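Maintenance of ploidy protein MOB1 (Saccharomyces cerevisiae, PDB 2HJN) binds the mitotic exit kinase DBF2 as its activator subunit, which lets the upstream kinase CDC15 phosphorylate and activate it in late anaphase. Local coordinates at residues A[104-109]-A[181-186]. Numbering follows the deposited sequence.
Sequences QTCPRM and YAHIYC. With ZN (zinc ion), chain B.
The imidazole of His-183 has Cys-106 SG at its edge, lying in the ring plane 3.7 Å from NE2, while the selenium of Met-109, present as selenomethionine, comes in obliquely, 30° off the ring normal and 4.3 Å from the ring centroid. What joins the edge pair is a zinc ion, bound by Cys-106 SG at 2.3 Å and by His-183 NE2 at 2.1 Å. Cys-101 and His-188 complete the Cys2His2 site. The cysteine belongs to the loop that follows helix 75-97, the histidine to helix 165-187. With its CG anti to the backbone N (chi1 -174°), His-183 sends the ring out from the helix toward the loop. Met-109 bends at chi2 (65°), which brings SE to 3.9 Å from His-183 CG; its CE touches His-183 CB. Ala-132 of helix 132-147 touches all three of these side chains. The other ring nitrogen, ND1, hydrogen-bonds to the carbonyl O of Ile-110, just past the loop segment. With NE2 on zinc and a carbonyl facing ND1, the proton must sit on ND1, and the two bonds fix the ring's rotation. Zinc probably strengthens that N-H by drawing electron density from the imidazole, while the cysteine sulfurs, probably thiolates, offset part of its charge.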
# COMPACT_ATOMS: atom_id res chain seq x y z
N GLN A 104 0.08 -16.12 -14.83
CA GLN A 104 -0.47 -15.89 -16.21
C GLN A 104 -0.20 -14.53 -16.78
O GLN A 104 0.03 -14.41 -17.98
CB GLN A 104 -1.96 -16.27 -16.30
CG GLN A 104 -2.18 -17.66 -15.68
CD GLN A 104 -1.76 -18.80 -16.61
OE1 GLN A 104 -0.82 -19.58 -16.32
NE2 GLN A 104 -2.45 -18.90 -17.75
N THR A 105 -0.19 -13.47 -15.96
CA THR A 105 0.20 -12.15 -16.53
C THR A 105 1.70 -12.06 -16.75
O THR A 105 2.15 -11.47 -17.74
CB THR A 105 -0.24 -10.92 -15.65
OG1 THR A 105 0.41 -11.00 -14.37
CG2 THR A 105 -1.76 -10.93 -15.47
N CYS A 106 2.47 -12.61 -15.83
CA CYS A 106 3.93 -12.48 -15.86
C CYS A 106 4.60 -13.85 -15.69
O CYS A 106 5.08 -14.19 -14.58
CB CYS A 106 4.43 -11.44 -14.79
SG CYS A 106 3.56 -9.85 -14.78
N PRO A 107 4.70 -14.64 -16.82
CA PRO A 107 5.30 -15.96 -16.79
C PRO A 107 6.83 -16.04 -16.55
O PRO A 107 7.33 -17.13 -16.32
CB PRO A 107 4.92 -16.58 -18.16
CG PRO A 107 4.53 -15.48 -19.02
CD PRO A 107 4.19 -14.27 -18.17
N ARG A 108 7.54 -14.91 -16.65
CA ARG A 108 8.95 -14.83 -16.40
C ARG A 108 9.21 -13.56 -15.57
O ARG A 108 8.49 -12.55 -15.69
CB ARG A 108 9.75 -14.73 -17.71
CG ARG A 108 9.76 -15.98 -18.60
CD ARG A 108 10.59 -15.66 -19.89
NE ARG A 108 10.09 -14.45 -20.59
CZ ARG A 108 10.83 -13.63 -21.34
NH1 ARG A 108 12.14 -13.85 -21.52
NH2 ARG A 108 10.26 -12.56 -21.92
N MSE A 109 10.26 -13.59 -14.78
CA MSE A 109 10.63 -12.39 -14.00
C MSE A 109 11.44 -11.48 -14.93
O MSE A 109 12.64 -11.66 -15.08
CB MSE A 109 11.40 -12.78 -12.72
CG MSE A 109 11.88 -11.61 -11.88
SE MSE A 109 10.39 -10.55 -11.12
CE MSE A 109 11.62 -9.62 -9.94
N TYR A 181 12.07 -3.61 -7.76
CA TYR A 181 11.72 -2.26 -8.29
C TYR A 181 11.66 -2.29 -9.82
O TYR A 181 10.75 -1.69 -10.42
CB TYR A 181 12.76 -1.19 -7.90
CG TYR A 181 12.59 -0.58 -6.52
CD1 TYR A 181 11.48 0.20 -6.21
CD2 TYR A 181 13.58 -0.75 -5.55
CE1 TYR A 181 11.37 0.78 -4.93
CE2 TYR A 181 13.48 -0.20 -4.31
CZ TYR A 181 12.37 0.57 -4.01
OH TYR A 181 12.35 1.12 -2.78
N ALA A 182 12.62 -3.01 -10.43
CA ALA A 182 12.66 -3.05 -11.91
C ALA A 182 11.39 -3.67 -12.50
O ALA A 182 10.83 -3.18 -13.51
CB ALA A 182 13.94 -3.77 -12.43
N HIS A 183 10.93 -4.78 -11.91
CA HIS A 183 9.69 -5.41 -12.40
C HIS A 183 8.45 -4.48 -12.25
O HIS A 183 7.58 -4.43 -13.13
CB HIS A 183 9.44 -6.78 -11.72
CG HIS A 183 8.26 -7.51 -12.29
ND1 HIS A 183 8.24 -7.98 -13.59
CD2 HIS A 183 7.02 -7.71 -11.79
CE1 HIS A 183 7.04 -8.47 -13.85
NE2 HIS A 183 6.28 -8.31 -12.78
N ILE A 184 8.36 -3.80 -11.10
CA ILE A 184 7.23 -2.90 -10.82
C ILE A 184 7.13 -1.80 -11.86
O ILE A 184 6.07 -1.57 -12.43
CB ILE A 184 7.26 -2.25 -9.35
CG1 ILE A 184 7.01 -3.28 -8.25
CG2 ILE A 184 6.12 -1.22 -9.12
CD1 ILE A 184 7.46 -2.82 -6.87
N TYR A 185 8.25 -1.10 -12.10
CA TYR A 185 8.28 0.05 -13.02
C TYR A 185 8.00 -0.36 -14.45
O TYR A 185 7.28 0.33 -15.18
CB TYR A 185 9.69 0.69 -12.96
CG TYR A 185 9.82 1.81 -11.98
CD1 TYR A 185 10.60 1.66 -10.82
CD2 TYR A 185 9.14 3.03 -12.18
CE1 TYR A 185 10.70 2.70 -9.89
CE2 TYR A 185 9.23 4.06 -11.25
CZ TYR A 185 10.02 3.89 -10.10
OH TYR A 185 10.16 4.93 -9.17
N CYS A 186 8.62 -1.47 -14.89
CA CYS A 186 8.50 -1.92 -16.29
C CYS A 186 7.20 -2.70 -16.61
O CYS A 186 6.75 -2.73 -17.77
CB CYS A 186 9.72 -2.74 -16.73
SG CYS A 186 11.28 -1.82 -16.63
ZN ZN B . 4.22 -8.90 -12.75